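Local coordinates for dual specificity protein phosphatase 18 (Homo sapiens, PDB 2ESB) that dephosphorylates phosphotyrosine and, less readily, phosphothreonine in MAP kinase peptides, acting as a dual-specificity member of the protein tyrosine phosphatase family, at residues H91-E94 / R99-L102; K25-S30 / A113-Y118; Q65-P70 / A87-S92. All blocks are in the same frame, centred on the assembly; numbering follows the deposited sequence.

Contact 1: H91-E94 / R99-L102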
loop_
_atom_site.group_PDB
_atom_site.type_symbol
_atom_site.label_atom_id
_atom_site.label_comp_id
_atom_site.label_asym_id
_atom_site.label_seq_id
_atom_site.Cartn_x
_atom_site.Cartn_y
_atom_site.Cartn_z
ATOM N N HIS A 91 -6.704 -9.998 1.427
ATOM C CA HIS A 91 -6.852 -11.383 1.005
ATOM C C HIS A 91 -8.282 -11.884 1.210
ATOM O O HIS A 91 -8.843 -12.533 0.327
ATOM C CB HIS A 91 -5.882 -12.272 1.784
ATOM C CG HIS A 91 -5.997 -13.723 1.440
ATOM N ND1 HIS A 91 -5.707 -14.215 0.184
ATOM C CD2 HIS A 91 -6.408 -14.782 2.175
ATOM C CE1 HIS A 91 -5.939 -15.516 0.161
ATOM N NE2 HIS A 91 -6.365 -15.884 1.355
ATOM N N SER A 92 -8.882 -11.583 2.363
ATOM C CA SER A 92 -10.253 -12.033 2.630
ATOM C C SER A 92 -11.245 -11.448 1.636
ATOM O O SER A 92 -12.169 -12.136 1.202
ATOM C CB SER A 92 -10.689 -11.661 4.043
ATOM O OG SER A 92 -9.871 -12.306 4.998
ATOM N N VAL A 93 -11.066 -10.173 1.295
ATOM C CA VAL A 93 -11.937 -9.517 0.320
ATOM C C VAL A 93 -11.814 -10.254 -1.001
ATOM O O VAL A 93 -12.814 -10.523 -1.670
ATOM C CB VAL A 93 -11.543 -8.031 0.113
ATOM C CG1 VAL A 93 -12.304 -7.430 -1.069
ATOM C CG2 VAL A 93 -11.856 -7.242 1.373
ATOM N N GLU A 94 -10.588 -10.595 -1.378
ATOM C CA GLU A 94 -10.390 -11.304 -2.634
ATOM C C GLU A 94 -11.083 -12.663 -2.586
ATOM O O GLU A 94 -11.756 -13.059 -3.533
ATOM C CB GLU A 94 -8.898 -11.502 -2.916
ATOM C CG GLU A 94 -8.630 -12.298 -4.201
ATOM C CD GLU A 94 -7.154 -12.380 -4.541
ATOM O OE1 GLU A 94 -6.605 -11.400 -5.085
ATOM O OE2 GLU A 94 -6.540 -13.426 -4.253
ATOM N N ARG A 99 -13.088 -6.598 -4.427
ATOM C CA ARG A 99 -11.858 -5.924 -4.836
ATOM C C ARG A 99 -11.577 -4.780 -3.864
ATOM O O ARG A 99 -12.489 -4.073 -3.431
ATOM C CB ARG A 99 -11.983 -5.379 -6.260
ATOM C CG ARG A 99 -12.213 -6.458 -7.299
ATOM C CD ARG A 99 -12.104 -5.905 -8.713
ATOM N NE ARG A 99 -12.613 -6.877 -9.678
ATOM C CZ ARG A 99 -12.487 -6.775 -10.995
ATOM N NH1 ARG A 99 -11.855 -5.737 -11.525
ATOM N NH2 ARG A 99 -13.004 -7.712 -11.785
ATOM N N THR A 100 -10.306 -4.589 -3.548
ATOM C CA THR A 100 -9.917 -3.565 -2.597
ATOM C C THR A 100 -9.135 -2.405 -3.196
ATOM O O THR A 100 -8.256 -2.607 -4.037
ATOM C CB THR A 100 -9.041 -4.191 -1.481
ATOM O OG1 THR A 100 -9.753 -5.272 -0.855
ATOM C CG2 THR A 100 -8.670 -3.159 -0.433
ATOM N N LEU A 101 -9.475 -1.190 -2.759
ATOM C CA LEU A 101 -8.746 0.008 -3.148
ATOM C C LEU A 101 -8.031 0.499 -1.899
ATOM O O LEU A 101 -8.665 0.780 -0.865
ATOM C CB LEU A 101 -9.660 1.149 -3.644
ATOM C CG LEU A 101 -8.958 2.523 -3.756
ATOM C CD1 LEU A 101 -7.864 2.492 -4.848
ATOM C CD2 LEU A 101 -9.980 3.617 -4.081
ATOM N N LEU A 102 -6.711 0.561 -1.978
ATOM C CA LEU A 102 -5.901 1.098 -0.898
ATOM C C LEU A 102 -5.586 2.512 -1.371
ATOM O O LEU A 102 -5.134 2.672 -2.496
ATOM C CB LEU A 102 -4.563 0.364 -0.787
ATOM C CG LEU A 102 -4.404 -0.853 0.107
ATOM C CD1 LEU A 102 -3.016 -1.458 -0.137
ATOM C CD2 LEU A 102 -4.590 -0.430 1.574
#
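The last turn of helix 83-95 lies against the start of strand 100-103, and V93 of the helix meets R99 and T100 of the strand side. A short connection of four residues joins the two segments, which form the helix-to-strand half of a beta-alpha-beta crossover (strand 65-68, helix 83-95, strand 100-103) in the dual-specificity phosphatase fold, with the helix resting on one face of the central mixed sheet. The two backbones are joined by no hydrogen bond of their own. The strand is instead fixed by its neighbours in the sheet, T100 bonding through its backbone to S26 and Y28 on one side and R99 to T47 and M48 on the other.

V93 carries the helix side of the contact. Its CG1 methyl lies anti to the backbone N (chi1 170°), which sends it toward the chain entering the strand, where it sits 3.5 Å from the backbone N of R99. That N-H is engaged by the hydroxyl of T47, so the methyl packs against a polar atom that already has its partner. R99 leaves the backbone pointing away from the helix, and its NH1 is hydrogen-bonded to the hydroxyl of Y28. T100, in contrast, is buried and directs its side chain at V93, the two meeting at a slant. M48 of the adjacent strand touches both V93 and T100. The T100 hydroxyl rather than its methyl faces the valine: OG1 lies 3.4 Å from V93 CB, 3.6 Å from V93 CG2 and 3.3 Å from V93 CG1.

Contact 2: K25-S30 / A113-Y118. With ACT (acetate ion), chain B.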
loop_
_atom_site.group_PDB
_atom_site.type_symbol
_atom_site.label_atom_id
_atom_site.label_comp_id
_atom_site.label_asym_id
_atom_site.label_seq_id
_atom_site.Cartn_x
_atom_site.Cartn_y
_atom_site.Cartn_z
ATOM N N LYS A 25 -5.399 -8.699 -9.430
ATOM C CA LYS A 25 -6.770 -8.869 -9.886
ATOM C C LYS A 25 -7.773 -8.282 -8.897
ATOM O O LYS A 25 -8.888 -7.940 -9.280
ATOM C CB LYS A 25 -7.078 -10.354 -10.105
ATOM C CG LYS A 25 -6.999 -11.213 -8.846
ATOM C CD LYS A 25 -7.387 -12.640 -9.172
ATOM C CE LYS A 25 -7.635 -13.470 -7.930
ATOM N NZ LYS A 25 -8.188 -14.806 -8.306
ATOM N N SER A 26 -7.380 -8.136 -7.634
ATOM C CA SER A 26 -8.310 -7.604 -6.634
ATOM C C SER A 26 -7.773 -6.456 -5.781
ATOM O O SER A 26 -8.347 -6.130 -4.733
ATOM C CB SER A 26 -8.753 -8.721 -5.694
ATOM O OG SER A 26 -7.691 -9.084 -4.831
ATOM N N LEU A 27 -6.666 -5.857 -6.196
ATOM C CA LEU A 27 -6.105 -4.755 -5.426
ATOM C C LEU A 27 -5.713 -3.597 -6.318
ATOM O O LEU A 27 -5.132 -3.800 -7.387
ATOM C CB LEU A 27 -4.884 -5.221 -4.641
ATOM C CG LEU A 27 -4.205 -4.138 -3.794
ATOM C CD1 LEU A 27 -5.148 -3.687 -2.677
ATOM C CD2 LEU A 27 -2.899 -4.703 -3.210
ATOM N N TYR A 28 -6.040 -2.388 -5.863
ATOM C CA TYR A 28 -5.734 -1.146 -6.573
ATOM C C TYR A 28 -5.161 -0.117 -5.596
ATOM O O TYR A 28 -5.382 -0.205 -4.385
ATOM C CB TYR A 28 -7.004 -0.539 -7.176
ATOM C CG TYR A 28 -7.758 -1.412 -8.156
ATOM C CD1 TYR A 28 -8.465 -2.530 -7.718
ATOM C CD2 TYR A 28 -7.802 -1.090 -9.516
ATOM C CE1 TYR A 28 -9.207 -3.307 -8.604
ATOM C CE2 TYR A 28 -8.544 -1.866 -10.422
ATOM C CZ TYR A 28 -9.240 -2.970 -9.952
ATOM O OH TYR A 28 -9.970 -3.746 -10.813
ATOM N N ILE A 29 -4.440 0.866 -6.125
ATOM C CA ILE A 29 -3.893 1.951 -5.307
ATOM C C ILE A 29 -4.282 3.271 -5.976
ATOM O O ILE A 29 -4.296 3.364 -7.206
ATOM C CB ILE A 29 -2.351 1.947 -5.239
ATOM C CG1 ILE A 29 -1.834 0.695 -4.529
ATOM C CG2 ILE A 29 -1.882 3.189 -4.491
ATOM C CD1 ILE A 29 -0.300 0.583 -4.575
ATOM N N SER A 30 -4.591 4.294 -5.189
ATOM C CA SER A 30 -4.944 5.584 -5.788
ATOM C C SER A 30 -4.713 6.731 -4.825
ATOM O O SER A 30 -4.336 6.524 -3.665
ATOM C CB SER A 30 -6.421 5.602 -6.220
ATOM O OG SER A 30 -7.269 5.911 -5.116
ATOM N N ALA A 113 3.119 1.439 0.840
ATOM C CA ALA A 113 3.805 0.583 1.804
ATOM C C ALA A 113 2.947 -0.612 2.202
ATOM O O ALA A 113 3.452 -1.736 2.323
ATOM C CB ALA A 113 4.189 1.390 3.048
ATOM N N LEU A 114 1.651 -0.388 2.411
ATOM C CA LEU A 114 0.781 -1.505 2.784
ATOM C C LEU A 114 0.654 -2.482 1.619
ATOM O O LEU A 114 0.560 -3.698 1.818
ATOM C CB LEU A 114 -0.604 -1.011 3.218
ATOM C CG LEU A 114 -0.622 -0.289 4.573
ATOM C CD1 LEU A 114 -2.042 -0.151 5.063
ATOM C CD2 LEU A 114 0.175 -1.082 5.599
ATOM N N CYS A 115 0.658 -1.946 0.402
ATOM C CA CYS A 115 0.573 -2.782 -0.784
ATOM C C CYS A 115 1.806 -3.695 -0.855
ATOM O O CYS A 115 1.679 -4.890 -1.120
ATOM C CB CYS A 115 0.488 -1.920 -2.042
ATOM S SG CYS A 115 0.541 -2.897 -3.589
ATOM N N LEU A 116 2.993 -3.132 -0.609
ATOM C CA LEU A 116 4.217 -3.931 -0.644
ATOM C C LEU A 116 4.162 -5.053 0.389
ATOM O O LEU A 116 4.550 -6.186 0.101
ATOM C CB LEU A 116 5.459 -3.060 -0.389
ATOM C CG LEU A 116 5.723 -1.937 -1.399
ATOM C CD1 LEU A 116 7.018 -1.218 -1.034
ATOM C CD2 LEU A 116 5.809 -2.513 -2.818
ATOM N N ALA A 117 3.665 -4.745 1.585
ATOM C CA ALA A 117 3.574 -5.753 2.631
ATOM C C ALA A 117 2.642 -6.869 2.187
ATOM O O ALA A 117 2.934 -8.056 2.376
ATOM C CB ALA A 117 3.063 -5.126 3.950
ATOM N N TYR A 118 1.517 -6.491 1.592
ATOM C CA TYR A 118 0.554 -7.481 1.127
ATOM C C TYR A 118 1.151 -8.404 0.064
ATOM O O TYR A 118 1.000 -9.630 0.142
ATOM C CB TYR A 118 -0.691 -6.783 0.573
ATOM C CG TYR A 118 -1.579 -7.697 -0.240
ATOM C CD1 TYR A 118 -2.392 -8.654 0.377
ATOM C CD2 TYR A 118 -1.557 -7.649 -1.628
ATOM C CE1 TYR A 118 -3.152 -9.546 -0.384
ATOM C CE2 TYR A 118 -2.310 -8.526 -2.395
ATOM C CZ TYR A 118 -3.100 -9.474 -1.769
ATOM O OH TYR A 118 -3.804 -10.364 -2.539
HETATM C C ACT B . -3.547 -11.829 -10.023
HETATM O O ACT B . -3.851 -10.835 -9.324
HETATM O OXT ACT B . -3.387 -12.979 -9.552
HETATM C CH3 ACT B . -3.370 -11.586 -11.537
#
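Apolar packing joins L27 and I29 of strand 27-30 to C115 and Y118 of helix 110-122. Strand and helix run nearly antiparallel, at 160°, and their axes approach to 9.9 Å, the helix lying over a face of the central sheet in the alpha/beta phosphatase fold. L27 and I29, two residues apart, both face the helix. The contact uses one methyl from each: L27 CD2 lies 3.6 Å from Y118 CD2 and 3.9 Å from C115 SG, while I29 CD1 reaches C115 CB at 3.6 Å. With its SG anti to the backbone N (chi1 174°), C115 directs the sulfur at the strand, where it touches both methyls, 3.7 Å from I29 CD1. L27 and Y118 run alongside each other with their ends pointing opposite ways, and the leucine methyl meets the ring obliquely. L102 of the adjoining strand continues this layer against both L27 and C115, and I90 of helix 83-95 touches Y118. The catalytic centre is close: the I29 side chain is about 6 Å from that of C104, predicted to form the phosphocysteine intermediate.

Two polar interactions lie on the chain leading into the strand. The backbone N of K25 donates a nearly straight hydrogen bond to O of an acetate ion, 2.6 Å long with an angle of 166° at the hydrogen; the ion probably comes from the crystallisation liquor. The same acetate oxygen lies 3.2 Å from K25 CG. Next along the chain, S26 OG is hydrogen-bonded to OE1 of E94.

All four touching residues are buried. Strand and helix are therefore held together by the fit of methyls, a sulfur and a ring, with no hydrogen bond between them to fix its direction.

Contact 3: Q65-P70 / A87-S92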
loop_
_atom_site.group_PDB
_atom_site.type_symbol
_atom_site.label_atom_id
_atom_site.label_comp_id
_atom_site.label_asym_id
_atom_site.label_seq_id
_atom_site.Cartn_x
_atom_site.Cartn_y
_atom_site.Cartn_z
ATOM N N GLN A 65 -17.648 -0.930 1.240
ATOM C CA GLN A 65 -17.232 -0.955 2.642
ATOM C C GLN A 65 -15.996 -0.082 2.805
ATOM O O GLN A 65 -15.112 -0.107 1.954
ATOM C CB GLN A 65 -16.910 -2.395 3.070
ATOM C CG GLN A 65 -16.693 -2.543 4.567
ATOM C CD GLN A 65 -16.147 -3.917 4.944
ATOM O OE1 GLN A 65 -16.538 -4.933 4.363
ATOM N NE2 GLN A 65 -15.243 -3.951 5.923
ATOM N N TYR A 66 -15.937 0.691 3.891
ATOM C CA TYR A 66 -14.808 1.589 4.141
ATOM C C TYR A 66 -14.180 1.387 5.516
ATOM O O TYR A 66 -14.843 0.949 6.454
ATOM C CB TYR A 66 -15.253 3.065 4.067
ATOM C CG TYR A 66 -15.792 3.521 2.727
ATOM C CD1 TYR A 66 -17.095 3.217 2.335
ATOM C CD2 TYR A 66 -14.995 4.256 1.854
ATOM C CE1 TYR A 66 -17.596 3.636 1.104
ATOM C CE2 TYR A 66 -15.488 4.683 0.604
ATOM C CZ TYR A 66 -16.788 4.370 0.240
ATOM O OH TYR A 66 -17.286 4.792 -0.975
ATOM N N MET A 67 -12.899 1.714 5.626
ATOM C CA MET A 67 -12.205 1.652 6.904
ATOM C C MET A 67 -11.030 2.614 6.817
ATOM O O MET A 67 -10.639 3.043 5.728
ATOM C CB MET A 67 -11.707 0.239 7.225
ATOM C CG MET A 67 -10.470 -0.184 6.466
ATOM S SD MET A 67 -9.927 -1.804 7.047
ATOM C CE MET A 67 -9.011 -1.273 8.515
ATOM N N GLN A 68 -10.460 2.956 7.961
ATOM C CA GLN A 68 -9.350 3.888 7.967
ATOM C C GLN A 68 -8.246 3.449 8.903
ATOM O O GLN A 68 -8.506 2.964 10.011
ATOM C CB GLN A 68 -9.857 5.273 8.370
ATOM C CG GLN A 68 -8.841 6.396 8.235
ATOM C CD GLN A 68 -9.513 7.745 8.086
ATOM O OE1 GLN A 68 -10.743 7.835 8.023
ATOM N NE2 GLN A 68 -8.715 8.801 8.016
ATOM N N VAL A 69 -7.013 3.602 8.423
ATOM C CA VAL A 69 -5.795 3.283 9.171
ATOM C C VAL A 69 -5.203 4.677 9.323
ATOM O O VAL A 69 -4.524 5.175 8.421
ATOM C CB VAL A 69 -4.856 2.398 8.339
ATOM C CG1 VAL A 69 -3.590 2.060 9.142
ATOM C CG2 VAL A 69 -5.590 1.141 7.937
ATOM N N PRO A 70 -5.457 5.324 10.473
ATOM C CA PRO A 70 -4.991 6.680 10.772
ATOM C C PRO A 70 -3.506 6.892 11.035
ATOM O O PRO A 70 -3.091 6.992 12.187
ATOM C CB PRO A 70 -5.852 7.064 11.975
ATOM C CG PRO A 70 -5.883 5.777 12.741
ATOM C CD PRO A 70 -6.142 4.742 11.648
ATOM N N ALA A 87 -3.047 -6.892 5.326
ATOM C CA ALA A 87 -2.752 -7.866 4.269
ATOM C C ALA A 87 -3.812 -8.978 4.294
ATOM O O ALA A 87 -4.333 -9.403 3.252
ATOM C CB ALA A 87 -1.364 -8.469 4.475
ATOM N N ASP A 88 -4.132 -9.455 5.490
ATOM C CA ASP A 88 -5.135 -10.512 5.620
ATOM C C ASP A 88 -6.517 -9.998 5.194
ATOM O O ASP A 88 -7.330 -10.745 4.641
ATOM C CB ASP A 88 -5.199 -11.015 7.062
ATOM C CG ASP A 88 -3.896 -11.667 7.523
ATOM O OD1 ASP A 88 -3.061 -12.062 6.683
ATOM O OD2 ASP A 88 -3.716 -11.796 8.747
ATOM N N HIS A 89 -6.775 -8.715 5.433
ATOM C CA HIS A 89 -8.063 -8.127 5.069
ATOM C C HIS A 89 -8.185 -8.108 3.542
ATOM O O HIS A 89 -9.207 -8.489 2.989
ATOM C CB HIS A 89 -8.163 -6.704 5.639
ATOM C CG HIS A 89 -9.547 -6.122 5.614
ATOM N ND1 HIS A 89 -10.273 -5.950 4.454
ATOM C CD2 HIS A 89 -10.307 -5.605 6.609
ATOM C CE1 HIS A 89 -11.415 -5.344 4.734
ATOM N NE2 HIS A 89 -11.459 -5.122 6.035
ATOM N N ILE A 90 -7.134 -7.665 2.863
ATOM C CA ILE A 90 -7.145 -7.620 1.401
ATOM C C ILE A 90 -7.388 -9.025 0.848
ATOM O O ILE A 90 -8.177 -9.222 -0.073
ATOM C CB ILE A 90 -5.804 -7.064 0.873
ATOM C CG1 ILE A 90 -5.658 -5.604 1.323
ATOM C CG2 ILE A 90 -5.740 -7.177 -0.646
ATOM C CD1 ILE A 90 -4.252 -5.053 1.142
ATOM N N HIS A 91 -6.704 -9.998 1.427
ATOM C CA HIS A 91 -6.852 -11.383 1.005
ATOM C C HIS A 91 -8.282 -11.884 1.210
ATOM O O HIS A 91 -8.843 -12.533 0.327
ATOM C CB HIS A 91 -5.882 -12.272 1.784
ATOM C CG HIS A 91 -5.997 -13.723 1.440
ATOM N ND1 HIS A 91 -5.707 -14.215 0.184
ATOM C CD2 HIS A 91 -6.408 -14.782 2.175
ATOM C CE1 HIS A 91 -5.939 -15.516 0.161
ATOM N NE2 HIS A 91 -6.365 -15.884 1.355
ATOM N N SER A 92 -8.882 -11.583 2.363
ATOM C CA SER A 92 -10.253 -12.033 2.630
ATOM C C SER A 92 -11.245 -11.448 1.636
ATOM O O SER A 92 -12.169 -12.136 1.202
ATOM C CB SER A 92 -10.689 -11.661 4.043
ATOM O OG SER A 92 -9.871 -12.306 4.998
#
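M67 sets its sulfur obliquely against the imidazole of H89, SD standing 4.2 Å from the centroid of the H89 ring and 34° off the ring normal. This Met-aromatic contact joins strand 65-68, at the outer edge of the mixed sheet, to helix 83-95, which packs on that sheet. The sulfur is nearest to one side of the ring, 3.8 Å from both NE2 and CD2 of H89. Chi1 of 76° places M67 CG between the backbone N and the carbonyl carbon, and from there an extended chi2 carries SD to the ring. The two side chains run past one another, antiparallel.

Q65, two residues earlier on the strand, approaches the same imidazole differently. Its extended chain brings the amide NE2 to the ring edge, near the ring plane, 4.0 Å from H89 NE2. The amide and imidazole planes are 60° apart, so the two groups are not stacked. H89 thus receives a thioether obliquely and an amide at its edge, both from residues that face the helix.

The backbones stay well separated, the nearest CA atoms, those of M67 and H89, being 10.8 Å apart. M48 of the adjacent strand touches Q65, M67 and H89, while I86, nearly one turn before H89 on the helix, also packs on M67.

Near the surface, with no hydrogen bond between the segments, the contact depends on dispersion and on the polarisable sulfur beside the ring, a weak and local link between sheet edge and helix.

In the fold
The three contacts lie in one catalytic domain and reach the same mixed sheet. Along the chain, strand 27-30 comes first, then strand 65-68, helix 83-95, strand 100-103 and helix 110-122, so the partners of contact 2 enclose both others. Contacts 1 and 3 share helix 83-95, their segments overlapping at H91 and S92, and their centres are about 7 Å apart; the centre of contact 2 is about 9 Å from that of contact 1 and about 10 Å from that of contact 3. I90 joins them, touching Y118 and L27 of contact 2 and L102 of contact 1. Together they seat two helices on the sheet from its outer strand 65-68 to strand 27-30, with contact 2 nearest C104.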